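Local atomic coordinates of DUF5624 domain-containing protein (Legionella pneumophila subsp. pneumophila, PDB entry 4JX2), a protein that is of unknown function, is probably secreted, and forms a two-chain assembly that combines many helices with a small mixed beta-sheet. Residues W391-E395 / I406-G410; M188-Y192 / S207-F212; Q100-T104 / F262-S266; R351-D357 / D368-R372. All blocks are in the same frame, centred on the assembly; numbering follows the deposited sequence.

Contact 1: W391-E395 / I406-G410; sequences WMAGE and ISIPG
The six-membered ring of Trp391 is covered by Pro409 on one face and by Glu395 CB, one turn further along its own helix, on the opposite face; the carbonyl oxygen of Ser407 lies at the edge, in the ring plane. This proline-on-tryptophan CH-pi contact ties helix 386-398 to the irregular chain 406-410 that follows it. Pro409 CG stands 4.2 Å from the centroid of the Trp391 six-membered ring and 17° off its normal, while Pro409 CD approaches Trp391 CZ3 to 3.6 Å. A proline suits the spot because its compact, rigid ring presents apolar C-H groups to the face of the indole.

The polar half of the contact belongs to Glu395. Its chi1 of 178° sets CG opposite the backbone N and beside Ile406, and the bend at chi2 then swings the carboxylate to the backbone of Ser407. There Ser407 N donates to Glu395 OE2 over 3.0 Å, almost straight at 168°, meeting the oxygen on its anti side. The N-H and water donors, with a long, weak ion pair to Lys399, would probably favour the ionised form of this buried acid.

On the apolar side, the bent, flexible chain of Met392, a selenomethionine, crosses Ile406 at about a right angle, with SE 4.0 Å from Ile406 CD1, and its CE reaches Ile408 CG2 at 4.2 Å. Met232 of helix 223-247 packs against Trp391, Ile408 and Pro409. A water bridges the two polar groups, donating a hydrogen bond to Glu395 OE2 at 2.7 Å and lying 3.0 Å from Ser407 OG.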
loop_
_atom_site.group_PDB
_atom_site.type_symbol
_atom_site.label_atom_id
_atom_site.label_comp_id
_atom_site.label_asym_id
_atom_site.label_seq_id
_atom_site.Cartn_x
_atom_site.Cartn_y
_atom_site.Cartn_z
ATOM N N TRP A 391 16.853 -12.539 -0.963
ATOM C CA TRP A 391 18.115 -13.281 -1.142
ATOM C C TRP A 391 17.926 -14.559 -1.991
ATOM O O TRP A 391 18.685 -14.767 -2.943
ATOM C CB TRP A 391 18.774 -13.648 0.208
ATOM C CG TRP A 391 20.184 -14.106 0.016
ATOM C CD1 TRP A 391 21.293 -13.316 -0.126
ATOM C CD2 TRP A 391 20.617 -15.454 -0.230
ATOM N NE1 TRP A 391 22.393 -14.091 -0.415
ATOM C CE2 TRP A 391 22.013 -15.410 -0.463
ATOM C CE3 TRP A 391 19.965 -16.700 -0.258
ATOM C CZ2 TRP A 391 22.772 -16.569 -0.694
ATOM C CZ3 TRP A 391 20.712 -17.839 -0.513
ATOM C CH2 TRP A 391 22.103 -17.769 -0.706
HETATM N N MSE A 392 16.956 -15.431 -1.622
HETATM C CA MSE A 392 16.724 -16.684 -2.336
HETATM C C MSE A 392 16.285 -16.435 -3.802
HETATM O O MSE A 392 16.697 -17.202 -4.660
HETATM C CB MSE A 392 15.746 -17.599 -1.578
HETATM C CG MSE A 392 15.604 -19.011 -2.198
HETATM SE SE MSE A 392 17.283 -20.021 -2.400
HETATM C CE MSE A 392 17.487 -20.760 -0.598
ATOM N N ALA A 393 15.518 -15.367 -4.106
ATOM C CA ALA A 393 15.143 -15.077 -5.497
ATOM C C ALA A 393 16.395 -14.762 -6.323
ATOM O O ALA A 393 16.553 -15.304 -7.408
ATOM C CB ALA A 393 14.162 -13.922 -5.557
ATOM N N GLY A 394 17.305 -13.966 -5.759
ATOM C CA GLY A 394 18.557 -13.584 -6.395
ATOM C C GLY A 394 19.525 -14.729 -6.587
ATOM O O GLY A 394 20.129 -14.846 -7.664
ATOM N N GLU A 395 19.683 -15.582 -5.545
ATOM C CA GLU A 395 20.561 -16.764 -5.591
ATOM C C GLU A 395 20.088 -17.740 -6.651
ATOM O O GLU A 395 20.898 -18.200 -7.460
ATOM C CB GLU A 395 20.635 -17.452 -4.207
ATOM C CG GLU A 395 21.492 -18.720 -4.153
ATOM C CD GLU A 395 22.995 -18.548 -4.147
ATOM O OE1 GLU A 395 23.461 -17.405 -4.338
ATOM O OE2 GLU A 395 23.709 -19.559 -3.951
ATOM N N ILE A 406 23.270 -23.885 -5.621
ATOM C CA ILE A 406 23.005 -22.859 -4.615
ATOM C C ILE A 406 23.546 -23.209 -3.223
ATOM O O ILE A 406 23.690 -24.384 -2.870
ATOM C CB ILE A 406 21.476 -22.547 -4.537
ATOM C CG1 ILE A 406 20.660 -23.699 -3.911
ATOM C CG2 ILE A 406 20.923 -22.098 -5.895
ATOM C CD1 ILE A 406 19.372 -23.283 -3.241
ATOM N N SER A 407 23.817 -22.163 -2.424
ATOM C CA SER A 407 24.192 -22.318 -1.011
ATOM C C SER A 407 23.000 -21.886 -0.189
ATOM O O SER A 407 22.210 -21.068 -0.665
ATOM C CB SER A 407 25.440 -21.528 -0.653
ATOM O OG SER A 407 25.308 -20.169 -1.013
ATOM N N ILE A 408 22.798 -22.508 0.988
ATOM C CA ILE A 408 21.619 -22.183 1.796
ATOM C C ILE A 408 22.028 -21.750 3.222
ATOM O O ILE A 408 22.266 -22.620 4.072
ATOM C CB ILE A 408 20.573 -23.361 1.814
ATOM C CG1 ILE A 408 20.312 -23.926 0.392
ATOM C CG2 ILE A 408 19.275 -22.926 2.494
ATOM C CD1 ILE A 408 19.684 -25.164 0.377
ATOM N N PRO A 409 22.066 -20.419 3.499
ATOM C CA PRO A 409 22.369 -19.946 4.859
ATOM C C PRO A 409 21.438 -20.563 5.902
ATOM O O PRO A 409 20.228 -20.631 5.696
ATOM C CB PRO A 409 22.174 -18.431 4.740
ATOM C CG PRO A 409 22.501 -18.131 3.291
ATOM C CD PRO A 409 21.810 -19.276 2.597
ATOM N N GLY A 410 22.031 -21.071 6.980
ATOM C CA GLY A 410 21.317 -21.754 8.056
ATOM C C GLY A 410 21.193 -23.256 7.840
ATOM O O GLY A 410 20.691 -23.964 8.714
HETATM O O HOH W 1 26.414 -19.759 -3.742
#

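Contact 2: M188-Y192 / S207-F212; sequences MAGNY and SLQNDF
Tyr192 and Phe212 each swing the ring away from their own backbone N (chi1 167° and 173°), and this carries both side chains into the gap between helix 175-197 and helix 205-213. This is helix-helix packing: the axes of the short segments approach to 11.7 Å and run closer to antiparallel than parallel. The rings end up nearly parallel, 16° apart, yet slid so far that they barely overlap, with centroids 5.0 Å from each other. What covers the Tyr192 ring is Phe212 CB, set over its centre in a CH-pi contact 3.6 Å from the centroid.

Ala189 CB, small enough to let the ring come close to the helix backbone, lies 3.9 Å from Phe212 CE1. The extended selenomethionine Met188 passes beside the same ring with SE 5.3 Å from its centroid, an oblique Met-aromatic contact. Leu208 CD1 meets Tyr192 CE2 at 3.8 Å, and Tyr223 stacks on Phe212. Gln209 bonds through its amide to Thr341 and Asn342 of the second subunit.

The phenol needs a polar outlet, and a water in the plane of the ring supplies it: Tyr192 OH donates to this water at 2.7 Å, and the water donates to Asp211 OD2 at 2.6 Å. With no direct hydrogen bond between the two segments, aromatic and aliphatic packing sets their fit, and the water bridge lets a tyrosine hydroxyl sit beside it.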
loop_
_atom_site.group_PDB
_atom_site.type_symbol
_atom_site.label_atom_id
_atom_site.label_comp_id
_atom_site.label_asym_id
_atom_site.label_seq_id
_atom_site.Cartn_x
_atom_site.Cartn_y
_atom_site.Cartn_z
HETATM N N MSE A 188 16.511 -28.815 21.232
HETATM C CA MSE A 188 16.902 -27.539 21.810
HETATM C C MSE A 188 15.697 -26.826 22.444
HETATM O O MSE A 188 15.723 -26.553 23.645
HETATM C CB MSE A 188 17.553 -26.674 20.732
HETATM C CG MSE A 188 17.953 -25.314 21.219
HETATM SE SE MSE A 188 18.955 -24.395 19.846
HETATM C CE MSE A 188 19.839 -23.079 20.949
ATOM N N ALA A 189 14.650 -26.544 21.645
ATOM C CA ALA A 189 13.425 -25.857 22.075
ATOM C C ALA A 189 12.679 -26.617 23.160
ATOM O O ALA A 189 12.199 -25.994 24.106
ATOM C CB ALA A 189 12.509 -25.640 20.882
ATOM N N GLY A 190 12.585 -27.944 23.015
ATOM C CA GLY A 190 11.936 -28.825 23.982
ATOM C C GLY A 190 12.592 -28.775 25.343
ATOM O O GLY A 190 11.938 -28.457 26.337
ATOM N N ASN A 191 13.903 -29.020 25.392
ATOM C CA ASN A 191 14.634 -28.990 26.662
ATOM C C ASN A 191 14.752 -27.573 27.237
ATOM O O ASN A 191 14.841 -27.430 28.457
ATOM C CB ASN A 191 15.984 -29.643 26.535
ATOM C CG ASN A 191 15.878 -31.141 26.401
ATOM O OD1 ASN A 191 15.213 -31.820 27.200
ATOM N ND2 ASN A 191 16.552 -31.685 25.404
ATOM N N TYR A 192 14.681 -26.532 26.383
ATOM C CA TYR A 192 14.706 -25.157 26.866
ATOM C C TYR A 192 13.394 -24.896 27.628
ATOM O O TYR A 192 13.435 -24.428 28.771
ATOM C CB TYR A 192 14.924 -24.138 25.718
ATOM C CG TYR A 192 14.647 -22.714 26.147
ATOM C CD1 TYR A 192 15.479 -22.067 27.064
ATOM C CD2 TYR A 192 13.512 -22.037 25.702
ATOM C CE1 TYR A 192 15.197 -20.780 27.513
ATOM C CE2 TYR A 192 13.220 -20.746 26.144
ATOM C CZ TYR A 192 14.075 -20.117 27.043
ATOM O OH TYR A 192 13.802 -18.859 27.514
ATOM N N SER A 207 16.258 -13.175 28.861
ATOM C CA SER A 207 16.641 -14.545 29.152
ATOM C C SER A 207 16.426 -15.411 27.923
ATOM O O SER A 207 17.322 -16.180 27.562
ATOM C CB SER A 207 15.844 -15.081 30.339
ATOM O OG SER A 207 16.208 -14.435 31.550
ATOM N N LEU A 208 15.282 -15.233 27.229
ATOM C CA LEU A 208 14.954 -15.993 26.017
ATOM C C LEU A 208 16.036 -15.799 24.934
ATOM O O LEU A 208 16.482 -16.785 24.324
ATOM C CB LEU A 208 13.563 -15.587 25.482
ATOM C CG LEU A 208 13.182 -16.086 24.086
ATOM C CD1 LEU A 208 12.865 -17.592 24.079
ATOM C CD2 LEU A 208 12.053 -15.288 23.544
ATOM N N GLN A 209 16.476 -14.540 24.732
ATOM C CA GLN A 209 17.500 -14.225 23.764
ATOM C C GLN A 209 18.826 -14.913 24.115
ATOM O O GLN A 209 19.411 -15.601 23.273
ATOM C CB GLN A 209 17.694 -12.704 23.671
ATOM C CG GLN A 209 18.877 -12.364 22.763
ATOM C CD GLN A 209 19.072 -10.936 22.380
ATOM O OE1 GLN A 209 19.231 -10.632 21.202
ATOM N NE2 GLN A 209 19.111 -10.041 23.350
ATOM N N ASN A 210 19.296 -14.724 25.358
ATOM C CA ASN A 210 20.581 -15.255 25.793
ATOM C C ASN A 210 20.586 -16.789 25.945
ATOM O O ASN A 210 21.545 -17.421 25.502
ATOM C CB ASN A 210 20.976 -14.575 27.100
ATOM C CG ASN A 210 22.323 -14.950 27.650
ATOM O OD1 ASN A 210 23.362 -14.443 27.230
ATOM N ND2 ASN A 210 22.324 -15.806 28.647
ATOM N N ASP A 211 19.532 -17.381 26.561
ATOM C CA ASP A 211 19.486 -18.819 26.879
ATOM C C ASP A 211 19.088 -19.715 25.721
ATOM O O ASP A 211 19.428 -20.906 25.736
ATOM C CB ASP A 211 18.532 -19.103 28.055
ATOM C CG ASP A 211 18.860 -18.385 29.345
ATOM O OD1 ASP A 211 20.039 -18.022 29.542
ATOM O OD2 ASP A 211 17.952 -18.234 30.182
ATOM N N PHE A 212 18.356 -19.174 24.742
ATOM C CA PHE A 212 17.825 -19.995 23.654
ATOM C C PHE A 212 18.140 -19.462 22.226
ATOM O O PHE A 212 18.812 -20.157 21.460
ATOM C CB PHE A 212 16.305 -20.158 23.850
ATOM C CG PHE A 212 15.588 -20.839 22.714
ATOM C CD1 PHE A 212 15.808 -22.186 22.437
ATOM C CD2 PHE A 212 14.682 -20.141 21.926
ATOM C CE1 PHE A 212 15.134 -22.817 21.392
ATOM C CE2 PHE A 212 14.023 -20.777 20.867
ATOM C CZ PHE A 212 14.216 -22.123 20.646
HETATM O O HOH W 2 15.435 -18.142 29.585
#

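Contact 3: Q100-T104 / F262-S266; sequences QLMRT and FVAGS
Two strands of the five-stranded mixed sheet, 96-101 at its border and 257-262 further in, run in the same direction and finish at the same end of the sheet, and here the chain leaving one meets the chain leaving the other: Arg103 reaches across to Phe262 and to the inverse gamma turn centred on Ala264. The long Arg103 side chain suits this double task. Its methylenes pack against the Phe262 ring, with CD 3.5 Å from Phe262 CZ, and the bend at chi3 (-84°) then turns the guanidinium over the turn. That group stands steeply to the phenyl plane, at 79°, so it does not stack on the ring; one of its faces instead covers the Ala264-Gly265 peptide, Ala264 C lying 4.0 Å from Arg103 CZ.

Arg103 NH2 also donates to a bound triethylene glycol, which probably came from the crystallisation liquor. Deeper in, the selenomethionine Met102 sends its end toward Leu242 of helix 223-247, while its CB meets Phe262 CE1 at 3.8 Å. Glycine fits at 265, where phi is positive and a flat cation lies close above the backbone: Gly265 N is 3.6 Å from Arg103 NH2, a packing contact between two donors.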
loop_
_atom_site.group_PDB
_atom_site.type_symbol
_atom_site.label_atom_id
_atom_site.label_comp_id
_atom_site.label_asym_id
_atom_site.label_seq_id
_atom_site.Cartn_x
_atom_site.Cartn_y
_atom_site.Cartn_z
ATOM N N GLN A 100 -1.301 -21.888 -8.860
ATOM C CA GLN A 100 -0.351 -22.397 -7.872
ATOM C C GLN A 100 -0.374 -21.586 -6.571
ATOM O O GLN A 100 -0.298 -20.370 -6.615
ATOM C CB GLN A 100 1.070 -22.380 -8.484
ATOM C CG GLN A 100 2.202 -22.866 -7.576
ATOM C CD GLN A 100 2.331 -24.358 -7.447
ATOM O OE1 GLN A 100 1.811 -25.128 -8.253
ATOM N NE2 GLN A 100 3.087 -24.798 -6.455
ATOM N N LEU A 101 -0.361 -22.269 -5.421
ATOM C CA LEU A 101 -0.260 -21.636 -4.116
ATOM C C LEU A 101 1.204 -21.238 -3.818
ATOM O O LEU A 101 2.105 -22.079 -3.864
ATOM C CB LEU A 101 -0.806 -22.570 -3.041
ATOM C CG LEU A 101 -2.310 -22.492 -2.854
ATOM C CD1 LEU A 101 -2.852 -23.791 -2.362
ATOM C CD2 LEU A 101 -2.682 -21.345 -1.928
HETATM N N MSE A 102 1.430 -19.946 -3.517
HETATM C CA MSE A 102 2.758 -19.381 -3.248
HETATM C C MSE A 102 3.149 -19.504 -1.755
HETATM O O MSE A 102 4.299 -19.254 -1.373
HETATM C CB MSE A 102 2.820 -17.920 -3.749
HETATM C CG MSE A 102 2.883 -17.825 -5.262
HETATM SE SE MSE A 102 4.505 -18.699 -6.009
HETATM C CE MSE A 102 3.968 -20.480 -6.191
ATOM N N ARG A 103 2.166 -19.897 -0.934
ATOM C CA ARG A 103 2.214 -20.137 0.514
ATOM C C ARG A 103 1.008 -20.991 0.868
ATOM O O ARG A 103 -0.009 -20.911 0.180
ATOM C CB ARG A 103 2.265 -18.834 1.359
ATOM C CG ARG A 103 1.156 -17.835 1.074
ATOM C CD ARG A 103 1.088 -16.714 2.092
ATOM N NE ARG A 103 0.331 -17.105 3.276
ATOM C CZ ARG A 103 0.859 -17.238 4.487
ATOM N NH1 ARG A 103 2.154 -16.991 4.690
ATOM N NH2 ARG A 103 0.102 -17.608 5.505
ATOM N N THR A 104 1.136 -21.830 1.906
ATOM C CA THR A 104 0.089 -22.713 2.445
ATOM C C THR A 104 -0.355 -23.785 1.414
ATOM O O THR A 104 -1.523 -24.207 1.413
ATOM C CB THR A 104 -1.131 -21.912 3.029
ATOM O OG1 THR A 104 -1.928 -21.344 1.971
ATOM C CG2 THR A 104 -0.718 -20.860 4.065
ATOM N N PHE A 262 -1.272 -9.908 -3.023
ATOM C CA PHE A 262 -0.816 -11.008 -2.191
ATOM C C PHE A 262 -0.880 -10.660 -0.697
ATOM O O PHE A 262 -0.334 -9.639 -0.256
ATOM C CB PHE A 262 0.605 -11.373 -2.591
ATOM C CG PHE A 262 1.159 -12.574 -1.876
ATOM C CD1 PHE A 262 0.960 -13.857 -2.381
ATOM C CD2 PHE A 262 1.932 -12.424 -0.729
ATOM C CE1 PHE A 262 1.522 -14.956 -1.751
ATOM C CE2 PHE A 262 2.463 -13.532 -0.076
ATOM C CZ PHE A 262 2.273 -14.783 -0.602
ATOM N N VAL A 263 -1.533 -11.547 0.074
ATOM C CA VAL A 263 -1.752 -11.401 1.507
ATOM C C VAL A 263 -1.069 -12.553 2.251
ATOM O O VAL A 263 -1.429 -13.729 2.065
ATOM C CB VAL A 263 -3.256 -11.302 1.900
ATOM C CG1 VAL A 263 -3.413 -10.721 3.306
ATOM C CG2 VAL A 263 -4.064 -10.505 0.877
ATOM N N ALA A 264 -0.091 -12.190 3.114
ATOM C CA ALA A 264 0.649 -13.134 3.949
ATOM C C ALA A 264 -0.176 -13.430 5.232
ATOM O O ALA A 264 0.041 -12.824 6.294
ATOM C CB ALA A 264 2.032 -12.571 4.286
ATOM N N GLY A 265 -1.164 -14.309 5.078
ATOM C CA GLY A 265 -2.075 -14.729 6.141
ATOM C C GLY A 265 -2.822 -13.593 6.801
ATOM O O GLY A 265 -3.594 -12.887 6.146
ATOM N N SER A 266 -2.566 -13.392 8.100
ATOM C CA SER A 266 -3.189 -12.332 8.903
ATOM C C SER A 266 -2.384 -11.004 8.866
ATOM O O SER A 266 -2.798 -10.022 9.492
ATOM C CB SER A 266 -3.335 -12.799 10.347
ATOM O OG SER A 266 -2.097 -13.289 10.845
#

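Contact 4: R351-D357 / D368-R372; sequences RPAIPGD and DFLMR. With SO4 (sulfate ion), chain H.
Arg372 NH1 donates to Asp357 OD1 at 2.9 Å and to Pro355 O at 3.0 Å, so one nitrogen joins helix 366-378 to both the side chain and the backbone of the 351-357 loop. The aspartate is the hub of a salt-bridge network. Arg351 grips it end-on, with NH1 on the syn lone pair of Asp357 OD2 at 2.9 Å, nearly straight at 171°, and NH2 on Asp357 OD1, also at 2.9 Å. Arg372 reaches OD1 from the other face of the carboxylate, its guanidinium turned 83° from that plane. Ile354 N adds a bond to Asp357 OD2 of 3.0 Å, giving each oxygen at least two donors. The shared anion lets the two arginines come close, and would probably keep the aspartate ionised.

The backbone bond Asp357 N to Ile354 O closes a type II beta turn. Pro355 and Gly356 take its two corners; the second has a positive phi (99°) suited to glycine. A water links Gly356 N to Asp368 OD2.

Apolar groups pack beside the charges: Ile354 CD1 lies over one face of the Arg372 guanidinium, 3.6 Å from its NE, and Pro355 CB rests 3.7 Å from Asp368 CB. Arg351 also gives NE to Gly275 O, and its backbone N bonds weakly to a sulfate probably from the crystallisation liquor. Phe390 of helix 386-398 makes a cation-pi contact with Arg351 and touches Asp357 and Arg372, Leu348 of the second subunit touches Arg351 and Ile354, and Phe369 packs against Ile228 and Met232 of helix 223-247.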
loop_
_atom_site.group_PDB
_atom_site.type_symbol
_atom_site.label_atom_id
_atom_site.label_comp_id
_atom_site.label_asym_id
_atom_site.label_seq_id
_atom_site.Cartn_x
_atom_site.Cartn_y
_atom_site.Cartn_z
ATOM N N ARG A 351 14.248 1.468 -2.723
ATOM C CA ARG A 351 14.843 1.458 -1.405
ATOM C C ARG A 351 16.323 1.045 -1.517
ATOM O O ARG A 351 16.711 0.349 -2.472
ATOM C CB ARG A 351 14.063 0.563 -0.438
ATOM C CG ARG A 351 14.141 -0.909 -0.745
ATOM C CD ARG A 351 13.757 -1.738 0.459
ATOM N NE ARG A 351 13.756 -3.141 0.079
ATOM C CZ ARG A 351 14.855 -3.867 -0.031
ATOM N NH1 ARG A 351 16.037 -3.340 0.258
ATOM N NH2 ARG A 351 14.786 -5.121 -0.440
ATOM N N PRO A 352 17.181 1.507 -0.587
ATOM C CA PRO A 352 18.578 1.070 -0.643
ATOM C C PRO A 352 18.743 -0.415 -0.299
ATOM O O PRO A 352 17.877 -1.050 0.350
ATOM C CB PRO A 352 19.262 1.947 0.389
ATOM C CG PRO A 352 18.180 2.404 1.316
ATOM C CD PRO A 352 16.890 2.333 0.611
ATOM N N ALA A 353 19.868 -0.972 -0.737
ATOM C CA ALA A 353 20.232 -2.332 -0.390
ATOM C C ALA A 353 20.476 -2.415 1.148
ATOM O O ALA A 353 21.062 -1.507 1.758
ATOM C CB ALA A 353 21.464 -2.747 -1.153
ATOM N N ILE A 354 19.915 -3.443 1.779
ATOM C CA ILE A 354 20.057 -3.654 3.220
ATOM C C ILE A 354 20.416 -5.124 3.461
ATOM O O ILE A 354 20.152 -5.948 2.567
ATOM C CB ILE A 354 18.757 -3.228 3.959
ATOM C CG1 ILE A 354 17.489 -3.976 3.444
ATOM C CG2 ILE A 354 18.577 -1.703 3.918
ATOM C CD1 ILE A 354 16.282 -3.918 4.408
ATOM N N PRO A 355 21.006 -5.500 4.631
ATOM C CA PRO A 355 21.306 -6.920 4.881
ATOM C C PRO A 355 20.105 -7.835 4.585
ATOM O O PRO A 355 18.966 -7.467 4.891
ATOM C CB PRO A 355 21.669 -6.921 6.369
ATOM C CG PRO A 355 22.291 -5.613 6.577
ATOM C CD PRO A 355 21.425 -4.676 5.783
ATOM N N GLY A 356 20.368 -8.980 3.936
ATOM C CA GLY A 356 19.329 -9.925 3.530
ATOM C C GLY A 356 18.927 -9.806 2.072
ATOM O O GLY A 356 18.152 -10.626 1.574
ATOM N N ASP A 357 19.414 -8.770 1.373
ATOM C CA ASP A 357 19.208 -8.640 -0.058
ATOM C C ASP A 357 20.299 -9.426 -0.749
ATOM O O ASP A 357 21.405 -9.538 -0.197
ATOM C CB ASP A 357 19.290 -7.175 -0.495
ATOM C CG ASP A 357 18.148 -6.261 -0.112
ATOM O OD1 ASP A 357 17.071 -6.779 0.279
ATOM O OD2 ASP A 357 18.318 -5.024 -0.239
ATOM N N ASP A 368 23.498 -10.950 8.659
ATOM C CA ASP A 368 22.657 -10.200 7.741
ATOM C C ASP A 368 21.185 -10.641 7.813
ATOM O O ASP A 368 20.284 -9.809 7.917
ATOM C CB ASP A 368 23.198 -10.324 6.314
ATOM C CG ASP A 368 24.589 -9.727 6.095
ATOM O OD1 ASP A 368 25.123 -9.084 7.039
ATOM O OD2 ASP A 368 25.150 -9.907 4.978
ATOM N N PHE A 369 20.950 -11.941 7.805
ATOM C CA PHE A 369 19.605 -12.504 7.824
ATOM C C PHE A 369 18.949 -12.309 9.196
ATOM O O PHE A 369 17.754 -11.985 9.262
ATOM C CB PHE A 369 19.670 -13.975 7.393
ATOM C CG PHE A 369 20.238 -14.075 5.992
ATOM C CD1 PHE A 369 19.513 -13.616 4.893
ATOM C CD2 PHE A 369 21.530 -14.536 5.783
ATOM C CE1 PHE A 369 20.065 -13.631 3.615
ATOM C CE2 PHE A 369 22.075 -14.581 4.498
ATOM C CZ PHE A 369 21.342 -14.124 3.423
ATOM N N LEU A 370 19.744 -12.387 10.271
ATOM C CA LEU A 370 19.250 -12.127 11.628
ATOM C C LEU A 370 18.785 -10.673 11.755
ATOM O O LEU A 370 17.704 -10.424 12.298
ATOM C CB LEU A 370 20.315 -12.459 12.687
ATOM C CG LEU A 370 20.712 -13.935 12.808
ATOM C CD1 LEU A 370 21.520 -14.140 14.004
ATOM C CD2 LEU A 370 19.490 -14.845 12.911
HETATM N N MSE A 371 19.564 -9.730 11.173
HETATM C CA MSE A 371 19.249 -8.310 11.113
HETATM C C MSE A 371 17.945 -8.084 10.324
HETATM O O MSE A 371 17.061 -7.334 10.767
HETATM C CB MSE A 371 20.407 -7.547 10.497
HETATM C CG MSE A 371 21.623 -7.476 11.402
HETATM SE SE MSE A 371 22.951 -6.282 10.631
HETATM C CE MSE A 371 24.016 -7.460 9.828
ATOM N N ARG A 372 17.794 -8.810 9.218
ATOM C CA ARG A 372 16.622 -8.709 8.372
ATOM C C ARG A 372 15.406 -9.364 9.044
ATOM O O ARG A 372 14.289 -8.854 8.881
ATOM C CB ARG A 372 16.903 -9.310 6.992
ATOM C CG ARG A 372 15.883 -8.948 5.941
ATOM C CD ARG A 372 15.763 -7.463 5.652
ATOM N NE ARG A 372 14.938 -7.247 4.462
ATOM C CZ ARG A 372 15.405 -7.304 3.223
ATOM N NH1 ARG A 372 16.692 -7.524 3.004
ATOM N NH2 ARG A 372 14.591 -7.124 2.193
HETATM S S SO4 H . 9.882 0.992 -2.515
HETATM O O1 SO4 H . 10.410 2.198 -1.855
HETATM O O2 SO4 H . 8.731 1.371 -3.419
HETATM O O3 SO4 H . 11.019 0.297 -3.235
HETATM O O4 SO4 H . 9.336 0.155 -1.437
HETATM O O HOH W 3 22.784 -9.744 3.044
#

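In the fold
Contacts 1 and 4 are neighbours, with centres 13 Å apart, and they touch: Phe369 of contact 4 meets Trp391 edge-to-face, its CZ 3.6 Å from Trp391 CG, and also packs on Pro409. Consecutive helices 366-378 and 386-398 are thereby fastened together, with Met232 of helix 223-247 touching both contacts. That same long helix borders contact 3, whose centre is about 21 Å from that of contact 1. The centre of contact 2 lies about 28 Å from the centre of the chain, and the contact is nested inside the long loop that contact 3 closes. Contacts 2, 3 and 4 all touch the second subunit. No active site is known; the sulfate at contact 4 and the glycol at contact 3 probably came from crystallisation.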